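Local atomic coordinates of leucine aminopeptidase (PDB entry 3TC8), a protein that binds zinc in a peptidase family M28 fold and probably acts as an aminopeptidase or a related glutaminyl-peptide cyclotransferase. Residues A[17-22]-A[302-307]; A[108-113]-A[279-284]; A[212-217]-A[249-254]. One frame throughout, in Å; residues are numbered along the deposited sequence.

Interaction 1 of 3, residues A[17-22]-A[302-307]; sequences SAVPDF and VLEVIY
Pro20 lies over one face of the Tyr307 ring in a CH-pi contact: its CD sits 3.4 Å from the ring centroid, only 7° off the normal, while CG reaches outward to CZ of Tyr307 at 3.5 Å. The proline ring thus spans the phenol from its centre to its hydroxyl end. With CG of Tyr307 anti to its carbonyl carbon (chi1 -80°), the ring is turned out from the helix toward the incoming chain, and its OH is tied down by a hydrogen bond to the backbone O of Lys145.

Aliphatic packing continues the contact. The two methyls of Val19 divide their work: CG1 rests 3.8 Å from CB of Leu303, and CG2 touches CB of Tyr307 at 4.0 Å. Further along, CD1 of Leu303 meets CB of Phe22 at 3.7 Å and lies at the edge of the phenyl ring, near its plane.

The segment 17-22 is the irregular lead-in to helix 24-36, laid against the last turns of helix 292-308, so the contact brings the two ends of the modelled chain together. Helix 125-144 flanks it, its Gln141 touching Pro20 and its Ile142 touching Tyr307.

No hydrogen bond joins the two segments directly. Glu304 crosses Val19 at about a right angle, placing OE1 3.4 Å from CG2 of Val19, while its OE2 forms a salt bridge with Arg309. Ser17 OG accepts from Val19 N at 2.8 Å, an ST turn that shapes the start of the segment. Gln300, one turn before Glu304, hydrogen-bonds Pro20 O and Phe22 N.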
# COMPACT_ATOMS: atom_id res chain seq x y z
N SER A 17 -17.99 -2.24 19.01
CA SER A 17 -19.12 -1.41 18.53
C SER A 17 -19.63 -1.97 17.18
O SER A 17 -19.54 -3.16 16.90
CB SER A 17 -18.67 0.07 18.43
OG SER A 17 -17.85 0.39 17.28
N ALA A 18 -20.15 -1.09 16.34
CA ALA A 18 -20.28 -1.38 14.94
C ALA A 18 -18.91 -1.70 14.32
O ALA A 18 -18.86 -2.34 13.23
CB ALA A 18 -20.93 -0.17 14.20
N VAL A 19 -17.80 -1.26 14.96
CA VAL A 19 -16.53 -1.27 14.27
C VAL A 19 -15.51 -2.14 15.03
O VAL A 19 -15.27 -1.88 16.20
CB VAL A 19 -16.00 0.15 14.06
CG1 VAL A 19 -14.73 0.11 13.21
CG2 VAL A 19 -17.03 1.06 13.39
N PRO A 20 -14.87 -3.10 14.37
CA PRO A 20 -13.85 -3.87 15.02
C PRO A 20 -12.67 -3.02 15.49
O PRO A 20 -12.41 -1.94 14.98
CB PRO A 20 -13.41 -4.85 13.93
CG PRO A 20 -14.46 -4.92 12.98
CD PRO A 20 -15.13 -3.59 13.01
N ASP A 21 -11.92 -3.59 16.42
CA ASP A 21 -10.73 -3.00 17.00
C ASP A 21 -9.50 -3.45 16.19
O ASP A 21 -9.16 -4.65 16.19
CB ASP A 21 -10.66 -3.55 18.44
CG ASP A 21 -9.67 -2.86 19.33
OD1 ASP A 21 -8.80 -2.10 18.86
OD2 ASP A 21 -9.72 -3.12 20.56
N PHE A 22 -8.81 -2.55 15.54
CA PHE A 22 -7.56 -2.83 14.84
C PHE A 22 -6.49 -3.10 15.90
O PHE A 22 -6.21 -2.25 16.75
CB PHE A 22 -7.18 -1.61 14.02
CG PHE A 22 -5.88 -1.73 13.23
CD1 PHE A 22 -4.68 -1.34 13.79
CD2 PHE A 22 -5.91 -2.16 11.93
CE1 PHE A 22 -3.53 -1.37 13.03
CE2 PHE A 22 -4.74 -2.19 11.16
CZ PHE A 22 -3.57 -1.77 11.73
N VAL A 302 -9.37 3.43 8.75
CA VAL A 302 -9.91 2.72 7.64
C VAL A 302 -11.08 1.84 8.08
O VAL A 302 -12.10 1.75 7.40
CB VAL A 302 -8.81 1.91 6.88
CG1 VAL A 302 -9.43 0.99 5.87
CG2 VAL A 302 -7.81 2.85 6.23
N LEU A 303 -10.94 1.12 9.20
CA LEU A 303 -12.06 0.31 9.67
C LEU A 303 -13.32 1.16 9.90
O LEU A 303 -14.41 0.78 9.56
CB LEU A 303 -11.69 -0.42 10.98
CG LEU A 303 -10.69 -1.56 10.83
CD1 LEU A 303 -10.33 -2.11 12.20
CD2 LEU A 303 -11.21 -2.66 9.95
N GLU A 304 -13.13 2.28 10.56
CA GLU A 304 -14.27 3.18 10.82
C GLU A 304 -15.01 3.56 9.55
O GLU A 304 -16.23 3.57 9.51
CB GLU A 304 -13.81 4.40 11.58
CG GLU A 304 -14.94 5.37 11.99
CD GLU A 304 -15.82 4.82 13.13
OE1 GLU A 304 -15.34 3.98 13.92
OE2 GLU A 304 -16.97 5.29 13.29
N VAL A 305 -14.26 3.86 8.49
CA VAL A 305 -14.81 4.28 7.25
C VAL A 305 -15.57 3.15 6.54
O VAL A 305 -16.71 3.31 6.05
CB VAL A 305 -13.66 4.86 6.42
CG1 VAL A 305 -14.10 5.10 4.97
CG2 VAL A 305 -13.17 6.13 7.08
N ILE A 306 -14.94 1.97 6.44
CA ILE A 306 -15.56 0.91 5.67
C ILE A 306 -16.73 0.25 6.40
O ILE A 306 -17.63 -0.26 5.76
CB ILE A 306 -14.54 -0.16 5.16
CG1 ILE A 306 -13.97 -1.01 6.33
CG2 ILE A 306 -13.43 0.52 4.35
CD1 ILE A 306 -12.99 -2.07 5.92
N TYR A 307 -16.71 0.26 7.73
CA TYR A 307 -17.82 -0.28 8.50
C TYR A 307 -18.88 0.74 8.78
O TYR A 307 -20.02 0.33 9.06
CB TYR A 307 -17.33 -0.80 9.86
CG TYR A 307 -16.70 -2.18 9.79
CD1 TYR A 307 -15.37 -2.37 9.39
CD2 TYR A 307 -17.41 -3.29 10.13
CE1 TYR A 307 -14.79 -3.63 9.36
CE2 TYR A 307 -16.85 -4.58 10.08
CZ TYR A 307 -15.54 -4.76 9.67
OH TYR A 307 -14.91 -5.97 9.65

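Interaction 2 of 3, residues A[108-113]-A[279-284]; sequences YSDHDP and YWHTQK. With EDO (1,2-ethanediol), chain D.
The zinc site takes one of its ligands from this contact: His281, which binds the metal together with Asp127 and Asp160. Its far ring nitrogen, ND1, donates to water 1 at 2.8 Å, and that water donates in turn to OD2 of Asp110; OD1 of Asp110 forms a salt bridge with Arg106. The backbone of His281 is held too, its O accepting from His111 N at 2.9 Å. Beside it, the His111 ring has CZ3 of Trp280 over one face, toward the rim; the two ring planes are 39° apart. Trp280 NE1 gives its hydrogen to O2 of a 1,2-ethanediol molecule, probably from the crystallisation liquor.

Gln283 fastens the other end twice. Its backbone N meets OD2 of Asp112 at 2.9 Å in a nearly straight bond (167°), and its NE2 reaches OG of Ser109 at 2.8 Å, with that oxygen in the amide plane. A bend at chi2 (-74°) folds the amide back to Ser109, whose OG also bonds Thr120 O.

The chemistry is that of a second shell: Asp110, acting through water, and the bond to the His281 carbonyl probably help fix the rotation and position of this zinc ligand.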
# COMPACT_ATOMS: atom_id res chain seq x y z
N TYR A 108 17.07 -1.16 -4.91
CA TYR A 108 18.06 -0.12 -4.80
C TYR A 108 17.81 0.71 -3.54
O TYR A 108 16.70 0.74 -3.02
CB TYR A 108 18.02 0.84 -6.00
CG TYR A 108 17.92 0.20 -7.34
CD1 TYR A 108 18.85 -0.74 -7.78
CD2 TYR A 108 16.85 0.47 -8.18
CE1 TYR A 108 18.74 -1.33 -9.02
CE2 TYR A 108 16.71 -0.14 -9.44
CZ TYR A 108 17.65 -1.05 -9.82
OH TYR A 108 17.53 -1.62 -11.07
N SER A 109 18.84 1.35 -3.06
CA SER A 109 18.76 2.36 -2.00
C SER A 109 19.32 3.67 -2.55
O SER A 109 20.33 4.18 -2.10
CB SER A 109 19.49 1.90 -0.75
OG SER A 109 18.99 0.65 -0.31
N ASP A 110 18.64 4.18 -3.59
CA ASP A 110 19.23 5.19 -4.46
C ASP A 110 19.22 6.59 -3.90
O ASP A 110 19.83 7.45 -4.50
CB ASP A 110 18.64 5.12 -5.87
CG ASP A 110 17.10 5.11 -5.95
OD1 ASP A 110 16.42 4.47 -5.11
OD2 ASP A 110 16.58 5.73 -6.94
N HIS A 111 18.62 6.77 -2.73
CA HIS A 111 18.72 7.99 -1.98
C HIS A 111 19.62 7.87 -0.75
O HIS A 111 19.76 8.80 0.06
CB HIS A 111 17.37 8.54 -1.60
CG HIS A 111 16.64 9.10 -2.77
ND1 HIS A 111 16.65 10.44 -3.06
CD2 HIS A 111 15.93 8.51 -3.76
CE1 HIS A 111 15.99 10.64 -4.19
NE2 HIS A 111 15.50 9.50 -4.61
N ASP A 112 20.29 6.74 -0.58
CA ASP A 112 21.18 6.53 0.54
C ASP A 112 22.31 7.54 0.47
O ASP A 112 22.86 7.79 -0.59
CB ASP A 112 21.75 5.10 0.61
CG ASP A 112 22.18 4.73 1.98
OD1 ASP A 112 23.32 5.07 2.36
OD2 ASP A 112 21.34 4.14 2.69
N PRO A 113 22.75 8.09 1.62
CA PRO A 113 23.92 8.97 1.59
C PRO A 113 25.21 8.25 1.13
O PRO A 113 26.13 8.93 0.65
CB PRO A 113 24.08 9.45 3.02
CG PRO A 113 22.96 8.92 3.74
CD PRO A 113 22.12 8.03 2.96
N TYR A 279 14.23 8.44 5.63
CA TYR A 279 14.78 7.15 5.30
C TYR A 279 14.26 6.56 4.00
O TYR A 279 14.65 5.44 3.64
CB TYR A 279 14.55 6.20 6.49
CG TYR A 279 13.10 6.15 6.93
CD1 TYR A 279 12.17 5.38 6.24
CD2 TYR A 279 12.68 6.84 8.05
CE1 TYR A 279 10.83 5.34 6.64
CE2 TYR A 279 11.35 6.84 8.43
CZ TYR A 279 10.44 6.09 7.73
OH TYR A 279 9.14 6.09 8.20
N TRP A 280 13.40 7.26 3.30
CA TRP A 280 12.82 6.77 2.05
C TRP A 280 13.92 6.44 1.01
O TRP A 280 14.81 7.25 0.75
CB TRP A 280 11.89 7.83 1.47
CG TRP A 280 11.36 7.55 0.12
CD1 TRP A 280 10.40 6.65 -0.22
CD2 TRP A 280 11.73 8.20 -1.09
NE1 TRP A 280 10.12 6.73 -1.53
CE2 TRP A 280 10.94 7.66 -2.11
CE3 TRP A 280 12.65 9.20 -1.42
CZ2 TRP A 280 11.02 8.11 -3.45
CZ3 TRP A 280 12.73 9.64 -2.72
CH2 TRP A 280 11.92 9.11 -3.70
N HIS A 281 13.86 5.23 0.49
CA HIS A 281 14.80 4.78 -0.54
C HIS A 281 16.27 4.82 -0.05
O HIS A 281 17.21 5.06 -0.81
CB HIS A 281 14.56 5.49 -1.88
CG HIS A 281 13.32 4.99 -2.54
ND1 HIS A 281 12.95 5.32 -3.83
CD2 HIS A 281 12.35 4.15 -2.08
CE1 HIS A 281 11.81 4.72 -4.11
NE2 HIS A 281 11.43 3.98 -3.08
N THR A 282 16.41 4.55 1.24
CA THR A 282 17.70 4.34 1.87
C THR A 282 17.71 3.02 2.62
O THR A 282 16.66 2.41 2.88
CB THR A 282 18.03 5.44 2.92
OG1 THR A 282 17.35 5.19 4.16
CG2 THR A 282 17.76 6.86 2.43
N GLN A 283 18.90 2.60 3.05
CA GLN A 283 19.04 1.43 3.88
C GLN A 283 18.33 1.51 5.21
O GLN A 283 18.02 0.45 5.79
CB GLN A 283 20.52 1.12 4.10
CG GLN A 283 21.19 0.52 2.86
CD GLN A 283 20.78 -0.90 2.63
OE1 GLN A 283 21.24 -1.79 3.37
NE2 GLN A 283 19.92 -1.15 1.64
N LYS A 284 18.01 2.71 5.65
CA LYS A 284 17.32 2.89 6.92
C LYS A 284 15.81 2.73 6.86
O LYS A 284 15.15 2.88 7.88
CB LYS A 284 17.68 4.24 7.52
CG LYS A 284 19.06 4.26 8.10
CD LYS A 284 19.36 5.53 8.83
CE LYS A 284 20.73 5.56 9.50
NZ LYS A 284 21.08 6.97 9.91
C1 EDO D . 6.18 6.42 -2.67
O1 EDO D . 5.85 5.70 -3.86
C2 EDO D . 7.19 5.65 -1.84
O2 EDO D . 8.22 4.98 -2.64
O HOH W 1 14.10 6.65 -5.95

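Interaction 3 of 3, residues A[212-217]-A[249-254]; sequences EQQSLR and DDHQYV
Glu212 meets the edge of the His251 ring, its OE1 accepting from NE2 at 2.8 Å. The two side chains come from opposite directions, with carboxylate and imidazole planes nearly perpendicular, and the N-H arrives from above the carboxylate plane. Two more donors grip the same oxygen: Ser215 OG at 2.7 Å, on the anti lone pair, and Ser215 N at 2.9 Å. OE2 takes Gln214 N at 3.0 Å and also Ile247 N, so this buried carboxylate is held through both oxygens. An alanine in place of Glu212 would remove the carboxylate and would probably leave His251 NE2 without its acceptor and the N-H groups of Gln214 and Ser215 uncapped.

Next to this, the amide planes of Gln214 and Gln252 stand 80° apart. Gln214 NE2 points almost straight (178°) at Gln252 OE1, 2.9 Å away; the acceptor lies in the donor's amide plane, whereas the donor stands above the plane of the Gln252 carbonyl. Gln214 NE2 also hydrogen-bonds Ile247 O. With CG of His251 set between its backbone N and carbonyl carbon (chi1 67°), the imidazole is directed to Glu212, and CD2 comes within 3.5 Å of Ser215 OG. That hydroxyl, which donates to Glu212, accepts from Asp264 N, on strand 262-266.

The pattern is a side-chain N-cap at the start of helix 213-233, extended by a histidine-carboxylate hydrogen bond to the first turn of helix 250-258.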
# COMPACT_ATOMS: atom_id res chain seq x y z
N GLU A 212 -3.58 14.32 -0.27
CA GLU A 212 -2.71 14.28 -1.45
C GLU A 212 -3.46 14.81 -2.68
O GLU A 212 -4.65 14.63 -2.82
CB GLU A 212 -2.20 12.83 -1.56
CG GLU A 212 -1.20 12.56 -2.66
CD GLU A 212 -1.80 12.39 -4.04
OE1 GLU A 212 -2.88 11.77 -4.13
OE2 GLU A 212 -1.17 12.86 -5.03
N GLN A 213 -2.73 15.45 -3.58
CA GLN A 213 -3.39 16.20 -4.67
C GLN A 213 -4.16 15.34 -5.65
O GLN A 213 -5.29 15.68 -5.99
CB GLN A 213 -2.39 17.05 -5.45
CG GLN A 213 -1.94 18.24 -4.70
CD GLN A 213 -3.03 19.20 -4.38
OE1 GLN A 213 -3.89 19.47 -5.21
NE2 GLN A 213 -3.09 19.62 -3.11
N GLN A 214 -3.59 14.20 -6.08
CA GLN A 214 -4.32 13.37 -7.04
C GLN A 214 -5.58 12.78 -6.40
O GLN A 214 -6.63 12.67 -7.04
CB GLN A 214 -3.45 12.25 -7.59
CG GLN A 214 -2.21 12.76 -8.30
CD GLN A 214 -1.58 11.68 -9.16
OE1 GLN A 214 -1.99 11.48 -10.31
NE2 GLN A 214 -0.61 10.96 -8.62
N SER A 215 -5.47 12.45 -5.11
CA SER A 215 -6.58 11.95 -4.31
C SER A 215 -7.69 12.97 -4.23
O SER A 215 -8.87 12.64 -4.36
CB SER A 215 -6.03 11.63 -2.90
OG SER A 215 -5.03 10.64 -2.90
N LEU A 216 -7.33 14.22 -3.93
CA LEU A 216 -8.32 15.29 -3.89
C LEU A 216 -8.97 15.54 -5.24
O LEU A 216 -10.18 15.72 -5.35
CB LEU A 216 -7.66 16.57 -3.39
CG LEU A 216 -7.36 16.71 -1.91
CD1 LEU A 216 -6.40 17.86 -1.68
CD2 LEU A 216 -8.63 16.79 -1.11
N ARG A 217 -8.15 15.58 -6.30
CA ARG A 217 -8.71 15.86 -7.60
C ARG A 217 -9.70 14.80 -8.06
O ARG A 217 -10.74 15.12 -8.64
CB ARG A 217 -7.60 16.06 -8.63
CG ARG A 217 -8.04 16.79 -9.91
CD ARG A 217 -8.29 18.29 -9.69
NE ARG A 217 -8.36 19.02 -10.94
CZ ARG A 217 -9.42 19.13 -11.73
NH1 ARG A 217 -10.59 18.65 -11.37
NH2 ARG A 217 -9.29 19.74 -12.91
N ASP A 249 1.83 7.30 -7.35
CA ASP A 249 1.63 6.08 -6.59
C ASP A 249 0.56 5.24 -7.24
O ASP A 249 -0.05 5.62 -8.26
CB ASP A 249 1.27 6.44 -5.14
CG ASP A 249 1.83 5.48 -4.11
OD1 ASP A 249 2.24 4.36 -4.48
OD2 ASP A 249 1.84 5.87 -2.88
N ASP A 250 0.32 4.04 -6.71
CA ASP A 250 -0.52 3.09 -7.38
C ASP A 250 -1.93 3.61 -7.64
O ASP A 250 -2.58 3.20 -8.59
CB ASP A 250 -0.61 1.78 -6.54
CG ASP A 250 0.70 0.95 -6.48
OD1 ASP A 250 1.14 0.54 -7.54
OD2 ASP A 250 1.21 0.71 -5.38
N HIS A 251 -2.42 4.48 -6.75
CA HIS A 251 -3.80 4.98 -6.91
C HIS A 251 -4.03 5.72 -8.21
O HIS A 251 -5.14 5.64 -8.77
CB HIS A 251 -4.19 5.85 -5.70
CG HIS A 251 -3.46 7.13 -5.57
ND1 HIS A 251 -2.08 7.20 -5.64
CD2 HIS A 251 -3.92 8.39 -5.37
CE1 HIS A 251 -1.72 8.46 -5.50
NE2 HIS A 251 -2.82 9.20 -5.32
N GLN A 252 -3.00 6.37 -8.76
CA GLN A 252 -3.21 7.09 -10.03
C GLN A 252 -3.59 6.14 -11.17
O GLN A 252 -4.34 6.51 -12.05
CB GLN A 252 -2.05 7.95 -10.42
CG GLN A 252 -0.91 7.25 -11.00
CD GLN A 252 0.26 8.21 -11.18
OE1 GLN A 252 0.65 8.86 -10.21
NE2 GLN A 252 0.87 8.22 -12.37
N TYR A 253 -3.04 4.92 -11.13
CA TYR A 253 -3.28 3.95 -12.16
C TYR A 253 -4.61 3.23 -11.98
O TYR A 253 -5.21 2.80 -12.95
CB TYR A 253 -2.07 3.02 -12.29
CG TYR A 253 -0.84 3.69 -12.77
CD1 TYR A 253 -0.69 4.02 -14.11
CD2 TYR A 253 0.17 4.03 -11.90
CE1 TYR A 253 0.48 4.64 -14.58
CE2 TYR A 253 1.33 4.68 -12.34
CZ TYR A 253 1.49 4.98 -13.66
OH TYR A 253 2.64 5.58 -14.09
N VAL A 254 -5.06 3.12 -10.72
CA VAL A 254 -6.41 2.61 -10.47
C VAL A 254 -7.43 3.64 -11.00
O VAL A 254 -8.39 3.25 -11.67
CB VAL A 254 -6.62 2.32 -8.99
CG1 VAL A 254 -8.07 1.98 -8.71
CG2 VAL A 254 -5.64 1.22 -8.51

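In the fold
Interaction 1 pairs the first modelled residues with the last helix, and along the chain both other contacts fall between its segments; interaction 3 likewise falls between those of interaction 2. Interactions 1 and 2 lie on opposite sides of the chain's centre, their centres about 35 Å apart, while the centre of interaction 3 is about 24 Å from each of theirs. None touches another. Strand 262-266, at one edge of the six-stranded mixed sheet, follows helix 250-258 of interaction 3 along the chain and precedes the loop carrying 279-284, which leads into helix 292-308 of interaction 1. Interaction 2 carries one zinc ligand, His281; the side chain of His251 in interaction 3 is about 13 Å from the metal by nearest atoms, whereas interaction 1 joins the chain ends.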